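Local atomic coordinates of probable starch synthase 4, chloroplastic/amyloplastic (Arabidopsis thaliana, PDB entry 6GNE), a protein that belongs to the plastid starch synthases, a family of glycosyltransferases built on the two-domain GT-B fold. Residues E178-A183 against R212-K217; C144-T149 against F172-F177; A153-D158 against C191-N196. All coordinates share one frame; numbering follows the deposited sequence.

Interaction 1 (E178-A183 against R212-K217); sequences EYQGTA and RVNPVK. With GLC (alpha-D-glucopyranose), chain C.
Two partners grip OE1 of Q180: ND2 of N214 donates to it at 2.7 Å, and H207 supplies a second hydrogen bond through NE2. ND2 approaches in the carbonyl plane of Q180, on a lone pair, while OE1 lies almost in the amide plane of N214, and the two amides are turned 33° against each other. N214 spends its other bonds just as fully. ND2 also bonds D206, and OD1 caps the first turn of the following helix by accepting from K217 N at 2.7 Å, from above its carbonyl plane. A first torsion that sets CG of N214 opposite its own backbone N (chi1 -173°) lets one amide serve both the helix start and Q180. NE2 of Q180 is engaged by the carbonyls of F177 and K244, so the buried amide is pinned at both ends.

Farther along, A183 and V213 form an antiparallel hydrogen-bonded pair. V213 N donates to A183 O at 2.8 Å, and the return bond from A183 N to V213 O is weak at 3.4 Å. R212 bends at chi3 (81°), which lays one face of its guanidinium over the backbone of A183 and brings NH2 to T182 OG1, with which it makes a weak bond. At the other end V216 N makes another weak bond, to Q180 O, and CG2 of V216 rests 3.6 Å from Y179 O. The Y179 ring offers a face to the chain C glucose, whose C3 stands 3.7 Å above the ring plane toward its rim.

The contact thus ties the loop after strand 169-174 to strand 212-213 and the start of helix 215-222; helix 146-150 packs against Y179, P215 and V216 through W147 and A150, and helix 117-134 reaches A183 and P215 through F118.

Interaction 2 (C144-T149 against F172-F177); sequences CHDWQT and FTCHNF. With AC1 (4,6-dideoxy-4-{[(1S,4R,5S,6S)-4,5,6-trihydroxy-3-(hydroxymethyl)cyclohex-2-en-1-yl]amino}-alpha-D-glucopyranose), chain B; GLC (alpha-D-glucopyranose), chain C.
H145 and H175 meet rim to rim, their planes 40° apart, with neither ring over the other. ND1 of H145 and NE2 of H175 share a hydrogen bond of 3.1 Å in which either may be the donor. The other ring nitrogen of H175, ND1, donates to O6B of the AC1 unit at 2.7 Å, so the imidazole is fixed at two points of its edge.

The D146 carboxylate stands 68° from that ring plane. Its OD1 receives H175 N on the syn lone pair at 2.6 Å, nearly straight, while OD2 accepts from AC1 O3 at 2.9 Å and also lies beside AC1 O2. One carboxylate therefore links the loop of H175 to the ligand.

F172 presents its ring edge to D146 O and to the sulfur of C144, whose SG lies 3.7 Å from F172 CD1. Beyond D146, W147 NE1 and Q148 NE2 donate to O2 and O3 of the chain C glucose.

Parallel strands 141-145 and 169-174, with ligand-binding loops at their carboxyl ends, are as expected for the Rossmann-like N-terminal domain of a GT-B fold; the loops form one side of the glycan pocket, to which E397 and G400 contribute from elsewhere in the chain.

Interaction 3 (A153-D158 against C191-N196); sequences APLYWD and CGLDVN. With GLC (alpha-D-glucopyranose), chain D.
C191 opens the contact by resting against L155, on a helix that belongs to the beta-alpha-beta crossover between strands 141-145 and 169-174 of the Rossmann-like N-terminal domain. CD2 of L155 lies 3.8 Å from the carbonyl oxygen of C191 and a little farther from its SG. That oxygen has a polar partner of its own, the guanidinium of R126 on helix 117-134, a helix that also packs against L155.

G192 then turns the chain with a phi of 117°, a conformation easily adopted by a residue without CB, and brings L193 to the helix surface. L193 carries most of the contact. Its side chain crosses that of L155 at about a right angle, and the two meet methyl to methyl, CD2 against CD2 at 3.7 Å. With CG opposite the carbonyl carbon (chi1 -70°), L193 also reaches P154, whose CB is 4.0 Å from the same CD2, while the extended branch, CD1, lies 4.1 Å from P154 CG. One methyl is thus set against successive residues of a helical turn, and the pairing is entirely apolar.

At D194 the character changes. No direct hydrogen bond joins the segments, but a water bridges them, accepting from D194 N at 2.8 Å and donating to D158 OD2 at 2.8 Å. The side chain of D194 serves the next helix instead, where OD1 caps the start by bonding Q197 N.

The neighbour of D158, W157, faces a glycan site rather than the 191-196 segment. Its indole is sandwiched: CD2 of Y156 sits over the centre of one face, and over the opposite face O5 of the chain D glucose stands 3.2 Å above the plane, toward the rim.

All three contacts belong to the N-terminal half of the GT-B fold and lie around parallel strands 141-145 and 169-174, interaction 3 on the crossover between them. Interaction 2 closes along the chain before interaction 1 opens, whereas the segments of interaction 3 alternate with those of both. Interactions 1 and 2 have centres about 10 Å apart and touch through W147, which packs against Q180, G181 and V216; both reach the chain C glucose. Interaction 3 lies about 17 Å from interaction 2, centre to centre, joined to it by consecutive helices 146-150 and 152-160. One short region of chain therefore contributes to two separate glycan sites, the pocket at the strand ends and the patch beside W157.

Interaction 1 (E178-A183 against R212-K217)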
# COMPACT_ATOMS: atom_id res chain seq x y z
N GLU A 178 12.70 -1.31 -1.66
CA GLU A 178 13.51 -0.25 -1.11
C GLU A 178 13.71 -0.41 0.38
O GLU A 178 14.77 -0.11 0.88
CB GLU A 178 12.86 1.09 -1.41
CG GLU A 178 13.75 2.29 -1.08
CD GLU A 178 13.00 3.62 -1.11
OE1 GLU A 178 11.71 3.59 -1.24
OE2 GLU A 178 13.77 4.64 -1.04
N TYR A 179 12.68 -0.86 1.09
CA TYR A 179 12.74 -0.94 2.55
C TYR A 179 13.06 -2.33 3.03
O TYR A 179 12.19 -3.17 3.10
CB TYR A 179 11.43 -0.41 3.17
CG TYR A 179 11.16 1.02 2.77
CD1 TYR A 179 12.16 2.01 2.89
CD2 TYR A 179 9.89 1.41 2.28
CE1 TYR A 179 11.92 3.33 2.50
CE2 TYR A 179 9.63 2.74 1.91
CZ TYR A 179 10.64 3.69 2.01
OH TYR A 179 10.41 4.98 1.66
N GLN A 180 14.32 -2.55 3.35
CA GLN A 180 14.84 -3.87 3.67
C GLN A 180 15.06 -4.11 5.18
O GLN A 180 15.23 -5.26 5.61
CB GLN A 180 16.12 -4.13 2.84
CG GLN A 180 15.78 -4.30 1.37
CD GLN A 180 16.98 -4.39 0.45
OE1 GLN A 180 18.02 -4.99 0.78
NE2 GLN A 180 16.82 -3.84 -0.73
N GLY A 181 15.04 -3.04 5.97
CA GLY A 181 15.19 -3.12 7.42
C GLY A 181 16.58 -3.45 7.89
O GLY A 181 16.76 -4.00 8.97
N THR A 182 17.57 -3.10 7.09
CA THR A 182 18.93 -3.52 7.39
C THR A 182 19.41 -2.84 8.66
O THR A 182 19.04 -1.71 8.94
CB THR A 182 19.88 -3.20 6.23
OG1 THR A 182 19.72 -1.83 5.87
CG2 THR A 182 19.58 -4.09 5.05
N ALA A 183 20.20 -3.56 9.44
CA ALA A 183 20.85 -3.05 10.65
C ALA A 183 22.13 -3.88 10.94
O ALA A 183 22.40 -4.85 10.23
CB ALA A 183 19.86 -3.15 11.82
N ARG A 212 26.36 -6.56 8.86
CA ARG A 212 24.96 -6.12 8.83
C ARG A 212 24.05 -7.27 8.38
O ARG A 212 24.48 -8.15 7.63
CB ARG A 212 24.80 -4.92 7.90
CG ARG A 212 25.24 -3.61 8.54
CD ARG A 212 25.33 -2.43 7.57
NE ARG A 212 24.04 -1.81 7.28
CZ ARG A 212 23.29 -1.13 8.17
NH1 ARG A 212 23.67 -0.95 9.43
NH2 ARG A 212 22.13 -0.62 7.78
N VAL A 213 22.79 -7.26 8.84
CA VAL A 213 21.81 -8.28 8.44
C VAL A 213 20.61 -7.69 7.71
O VAL A 213 20.32 -6.51 7.85
CB VAL A 213 21.32 -9.13 9.61
CG1 VAL A 213 22.43 -10.05 10.09
CG2 VAL A 213 20.79 -8.26 10.75
N ASN A 214 19.91 -8.52 6.94
CA ASN A 214 18.86 -8.05 6.04
C ASN A 214 17.57 -8.84 6.25
O ASN A 214 17.46 -9.98 5.80
CB ASN A 214 19.34 -8.16 4.59
CG ASN A 214 18.38 -7.53 3.60
OD1 ASN A 214 17.17 -7.80 3.65
ND2 ASN A 214 18.89 -6.71 2.71
N PRO A 215 16.57 -8.23 6.94
CA PRO A 215 15.32 -8.92 7.24
C PRO A 215 14.55 -9.39 6.02
O PRO A 215 14.06 -10.51 6.02
CB PRO A 215 14.53 -7.87 8.00
CG PRO A 215 15.58 -7.11 8.73
CD PRO A 215 16.73 -7.03 7.79
N VAL A 216 14.46 -8.56 5.01
CA VAL A 216 13.75 -8.94 3.79
C VAL A 216 14.46 -10.10 3.10
O VAL A 216 13.79 -11.00 2.60
CB VAL A 216 13.56 -7.73 2.84
CG1 VAL A 216 12.98 -8.16 1.49
CG2 VAL A 216 12.64 -6.71 3.49
N LYS A 217 15.78 -10.11 3.11
CA LYS A 217 16.54 -11.24 2.57
C LYS A 217 16.28 -12.56 3.32
O LYS A 217 16.18 -13.63 2.70
CB LYS A 217 18.03 -10.97 2.57
CG LYS A 217 18.77 -12.11 1.91
CD LYS A 217 20.01 -11.73 1.16
CE LYS A 217 21.24 -11.88 1.98
NZ LYS A 217 22.36 -12.40 1.15
C1 GLC C . 9.37 3.90 6.91
C2 GLC C . 9.01 2.42 7.06
C3 GLC C . 8.57 1.84 5.72
C4 GLC C . 7.37 2.63 5.22
C5 GLC C . 7.79 4.08 5.05
C6 GLC C . 6.60 4.94 4.63
O2 GLC C . 10.12 1.72 7.62
O3 GLC C . 8.21 0.47 5.85
O4 GLC C . 6.88 2.08 4.00
O5 GLC C . 8.29 4.61 6.29
O6 GLC C . 6.98 6.33 4.68

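Interaction 2 (C144-T149 against F172-F177)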
# COMPACT_ATOMS: atom_id res chain seq x y z
N CYS A 144 3.10 -12.89 6.13
CA CYS A 144 3.68 -11.68 6.70
C CYS A 144 4.01 -10.61 5.63
O CYS A 144 4.13 -10.92 4.45
CB CYS A 144 4.87 -12.03 7.59
SG CYS A 144 6.25 -12.90 6.80
N HIS A 145 4.13 -9.35 6.04
CA HIS A 145 4.25 -8.18 5.12
C HIS A 145 5.43 -7.25 5.42
O HIS A 145 5.53 -6.68 6.51
CB HIS A 145 2.95 -7.41 5.14
CG HIS A 145 1.78 -8.25 4.76
ND1 HIS A 145 1.27 -8.28 3.47
CD2 HIS A 145 1.07 -9.16 5.46
CE1 HIS A 145 0.26 -9.13 3.42
NE2 HIS A 145 0.13 -9.69 4.61
N ASP A 146 6.34 -7.11 4.45
CA ASP A 146 7.43 -6.11 4.48
C ASP A 146 8.43 -6.34 5.60
O ASP A 146 8.31 -7.30 6.36
CB ASP A 146 6.87 -4.67 4.45
CG ASP A 146 6.63 -4.16 3.05
OD1 ASP A 146 6.40 -4.99 2.17
OD2 ASP A 146 6.71 -2.95 2.79
N TRP A 147 9.45 -5.49 5.68
CA TRP A 147 10.57 -5.76 6.57
C TRP A 147 10.15 -5.86 8.03
O TRP A 147 10.72 -6.67 8.76
CB TRP A 147 11.72 -4.75 6.37
CG TRP A 147 11.51 -3.41 7.01
CD1 TRP A 147 11.00 -2.30 6.43
CD2 TRP A 147 11.80 -3.06 8.37
NE1 TRP A 147 10.96 -1.27 7.34
CE2 TRP A 147 11.44 -1.72 8.54
CE3 TRP A 147 12.33 -3.77 9.46
CZ2 TRP A 147 11.60 -1.04 9.75
CZ3 TRP A 147 12.50 -3.11 10.67
CH2 TRP A 147 12.13 -1.75 10.81
N GLN A 148 9.14 -5.09 8.44
CA GLN A 148 8.72 -5.08 9.84
C GLN A 148 8.29 -6.46 10.38
O GLN A 148 8.57 -6.80 11.53
CB GLN A 148 7.59 -4.06 10.06
CG GLN A 148 8.02 -2.60 9.92
CD GLN A 148 7.90 -2.05 8.49
OE1 GLN A 148 7.83 -2.82 7.53
NE2 GLN A 148 7.86 -0.72 8.36
N THR A 149 7.65 -7.28 9.55
CA THR A 149 7.26 -8.62 9.94
C THR A 149 7.97 -9.72 9.14
O THR A 149 7.56 -10.88 9.17
CB THR A 149 5.75 -8.79 9.81
OG1 THR A 149 5.38 -8.76 8.42
CG2 THR A 149 5.05 -7.70 10.57
N PHE A 172 5.45 -14.56 2.35
CA PHE A 172 5.98 -13.20 2.54
C PHE A 172 5.68 -12.33 1.34
O PHE A 172 5.99 -12.69 0.22
CB PHE A 172 7.47 -13.26 2.79
CG PHE A 172 8.10 -11.91 2.90
CD1 PHE A 172 7.80 -11.09 3.95
CD2 PHE A 172 9.01 -11.47 1.96
CE1 PHE A 172 8.37 -9.85 4.07
CE2 PHE A 172 9.61 -10.24 2.08
CZ PHE A 172 9.28 -9.42 3.14
N THR A 173 5.05 -11.19 1.57
CA THR A 173 4.86 -10.20 0.51
C THR A 173 5.78 -8.99 0.83
O THR A 173 5.70 -8.45 1.93
CB THR A 173 3.39 -9.80 0.40
OG1 THR A 173 2.61 -10.93 0.02
CG2 THR A 173 3.18 -8.67 -0.62
N CYS A 174 6.66 -8.63 -0.12
CA CYS A 174 7.34 -7.31 -0.06
C CYS A 174 6.64 -6.33 -0.99
O CYS A 174 6.57 -6.56 -2.22
CB CYS A 174 8.83 -7.38 -0.42
SG CYS A 174 9.69 -5.83 -0.02
N HIS A 175 6.11 -5.27 -0.37
CA HIS A 175 5.35 -4.22 -1.06
C HIS A 175 6.26 -3.06 -1.56
O HIS A 175 5.81 -2.18 -2.34
CB HIS A 175 4.31 -3.63 -0.12
CG HIS A 175 3.28 -4.60 0.37
ND1 HIS A 175 1.96 -4.51 0.01
CD2 HIS A 175 3.36 -5.62 1.25
CE1 HIS A 175 1.28 -5.46 0.61
NE2 HIS A 175 2.11 -6.15 1.37
N ASN A 176 7.50 -3.01 -1.09
CA ASN A 176 8.53 -2.11 -1.63
C ASN A 176 9.91 -2.59 -1.21
O ASN A 176 10.28 -2.46 -0.04
CB ASN A 176 8.28 -0.65 -1.16
CG ASN A 176 9.25 0.36 -1.78
OD1 ASN A 176 10.14 -0.01 -2.52
ND2 ASN A 176 9.07 1.63 -1.48
N PHE A 177 10.68 -3.11 -2.17
CA PHE A 177 12.04 -3.65 -1.88
C PHE A 177 13.07 -2.57 -1.56
O PHE A 177 14.20 -2.87 -1.25
CB PHE A 177 12.55 -4.51 -3.04
CG PHE A 177 11.91 -5.87 -3.12
CD1 PHE A 177 12.37 -6.91 -2.36
CD2 PHE A 177 10.87 -6.11 -4.01
CE1 PHE A 177 11.79 -8.16 -2.45
CE2 PHE A 177 10.30 -7.36 -4.13
CZ PHE A 177 10.76 -8.40 -3.34
C1 AC1 B . 5.65 1.38 4.10
O2 AC1 B . 6.82 -0.71 3.70
C2 AC1 B . 5.69 0.08 3.28
C4A AC1 B . 2.31 -0.35 -3.25
C3 AC1 B . 5.70 0.37 1.77
O3 AC1 B . 5.68 -0.89 1.10
C4 AC1 B . 4.50 1.25 1.40
N4A AC1 B . 4.35 1.53 -0.04
C5 AC1 B . 4.64 2.53 2.23
O5 AC1 B . 4.58 2.20 3.62
C6 AC1 B . 3.51 3.53 2.00
C1B AC1 B . 4.13 0.50 -1.07
C2B AC1 B . 4.32 1.01 -2.52
O2B AC1 B . 4.91 2.32 -2.60
C3B AC1 B . 3.06 0.97 -3.37
O3B AC1 B . 3.48 1.05 -4.73
O4 AC1 B . 1.10 -0.27 -4.00
C5B AC1 B . 2.06 -0.71 -1.82
C7B AC1 B . 2.85 -0.27 -0.84
C6B AC1 B . 0.92 -1.64 -1.48
O6B AC1 B . 1.13 -2.94 -2.06
C1 GLC C . 9.37 3.90 6.91
C2 GLC C . 9.01 2.42 7.06
C3 GLC C . 8.57 1.84 5.72
C4 GLC C . 7.37 2.63 5.22
C5 GLC C . 7.79 4.08 5.05
C6 GLC C . 6.60 4.94 4.63
O2 GLC C . 10.12 1.72 7.62
O3 GLC C . 8.21 0.47 5.85
O4 GLC C . 6.88 2.08 4.00
O5 GLC C . 8.29 4.61 6.29
O6 GLC C . 6.98 6.33 4.68

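Interaction 3 (A153-D158 against C191-N196)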
# COMPACT_ATOMS: atom_id res chain seq x y z
N ALA A 153 9.39 -15.23 9.41
CA ALA A 153 9.83 -16.42 8.66
C ALA A 153 10.96 -17.20 9.36
O ALA A 153 10.77 -18.37 9.65
CB ALA A 153 10.22 -16.06 7.23
N PRO A 154 12.11 -16.57 9.65
CA PRO A 154 13.15 -17.31 10.39
C PRO A 154 12.75 -17.67 11.82
O PRO A 154 13.09 -18.78 12.27
CB PRO A 154 14.35 -16.36 10.38
CG PRO A 154 13.76 -14.99 10.14
CD PRO A 154 12.57 -15.22 9.26
N LEU A 155 12.04 -16.78 12.52
CA LEU A 155 11.49 -17.09 13.84
C LEU A 155 10.64 -18.36 13.85
O LEU A 155 10.86 -19.27 14.68
CB LEU A 155 10.70 -15.91 14.42
CG LEU A 155 11.57 -14.77 14.98
CD1 LEU A 155 10.76 -13.52 15.27
CD2 LEU A 155 12.29 -15.20 16.24
N TYR A 156 9.71 -18.44 12.89
CA TYR A 156 8.82 -19.60 12.80
C TYR A 156 9.60 -20.91 12.69
O TYR A 156 9.34 -21.84 13.44
CB TYR A 156 7.85 -19.47 11.63
CG TYR A 156 6.87 -20.62 11.53
CD1 TYR A 156 5.82 -20.73 12.42
CD2 TYR A 156 6.99 -21.59 10.54
CE1 TYR A 156 4.91 -21.78 12.33
CE2 TYR A 156 6.08 -22.64 10.43
CZ TYR A 156 5.04 -22.73 11.32
OH TYR A 156 4.15 -23.76 11.24
N TRP A 157 10.55 -20.95 11.75
CA TRP A 157 11.29 -22.18 11.48
C TRP A 157 12.30 -22.53 12.58
O TRP A 157 12.44 -23.69 12.94
CB TRP A 157 11.96 -22.12 10.09
CG TRP A 157 10.93 -22.12 9.00
CD1 TRP A 157 10.72 -21.14 8.10
CD2 TRP A 157 9.95 -23.13 8.72
NE1 TRP A 157 9.67 -21.47 7.27
CE2 TRP A 157 9.17 -22.69 7.65
CE3 TRP A 157 9.67 -24.39 9.28
CZ2 TRP A 157 8.13 -23.44 7.10
CZ3 TRP A 157 8.62 -25.15 8.75
CH2 TRP A 157 7.87 -24.67 7.65
N ASP A 158 12.98 -21.53 13.12
CA ASP A 158 14.01 -21.75 14.13
C ASP A 158 13.44 -21.98 15.53
O ASP A 158 13.96 -22.81 16.26
CB ASP A 158 15.05 -20.63 14.07
CG ASP A 158 15.92 -20.69 12.80
OD1 ASP A 158 15.68 -21.50 11.86
OD2 ASP A 158 16.88 -19.88 12.74
N CYS A 191 15.26 -10.43 19.32
CA CYS A 191 13.99 -11.18 19.17
C CYS A 191 14.15 -12.69 19.39
O CYS A 191 13.15 -13.40 19.43
CB CYS A 191 13.34 -10.94 17.81
SG CYS A 191 14.35 -11.47 16.40
N GLY A 192 15.39 -13.16 19.54
CA GLY A 192 15.67 -14.57 19.88
C GLY A 192 16.45 -15.33 18.83
O GLY A 192 16.83 -16.50 19.06
N LEU A 193 16.67 -14.71 17.67
CA LEU A 193 17.34 -15.34 16.55
C LEU A 193 18.83 -15.49 16.79
O LEU A 193 19.46 -14.61 17.38
CB LEU A 193 17.10 -14.55 15.27
CG LEU A 193 15.68 -14.61 14.71
CD1 LEU A 193 15.53 -13.60 13.58
CD2 LEU A 193 15.29 -16.02 14.27
N ASP A 194 19.38 -16.60 16.31
CA ASP A 194 20.79 -16.95 16.48
C ASP A 194 21.67 -16.19 15.44
O ASP A 194 21.65 -16.50 14.24
CB ASP A 194 20.96 -18.46 16.33
CG ASP A 194 22.27 -18.93 16.84
OD1 ASP A 194 23.29 -18.74 16.16
OD2 ASP A 194 22.29 -19.49 17.95
N VAL A 195 22.44 -15.22 15.92
CA VAL A 195 23.20 -14.30 15.06
C VAL A 195 24.21 -15.07 14.20
O VAL A 195 24.23 -14.92 12.97
CB VAL A 195 23.88 -13.18 15.89
CG1 VAL A 195 24.78 -12.30 15.03
CG2 VAL A 195 22.82 -12.34 16.62
N ASN A 196 25.01 -15.92 14.84
CA ASN A 196 26.07 -16.69 14.14
C ASN A 196 25.52 -17.57 13.02
O ASN A 196 26.11 -17.61 11.94
CB ASN A 196 26.89 -17.58 15.11
CG ASN A 196 27.62 -16.78 16.16
OD1 ASN A 196 28.04 -15.66 15.90
ND2 ASN A 196 27.78 -17.35 17.35
C1 GLC D . 10.50 -26.78 5.66
C2 GLC D . 10.49 -25.62 4.67
C3 GLC D . 11.87 -24.97 4.60
C4 GLC D . 12.41 -24.65 5.98
C5 GLC D . 12.36 -25.85 6.92
C6 GLC D . 12.85 -25.49 8.33
O1 GLC D . 11.26 -27.86 5.11
O2 GLC D . 10.09 -26.13 3.40
O3 GLC D . 11.84 -23.74 3.86
O4 GLC D . 13.77 -24.31 5.83
O5 GLC D . 11.02 -26.36 6.94
O6 GLC D . 14.08 -26.15 8.66
O HOH W 1 18.04 -18.58 14.88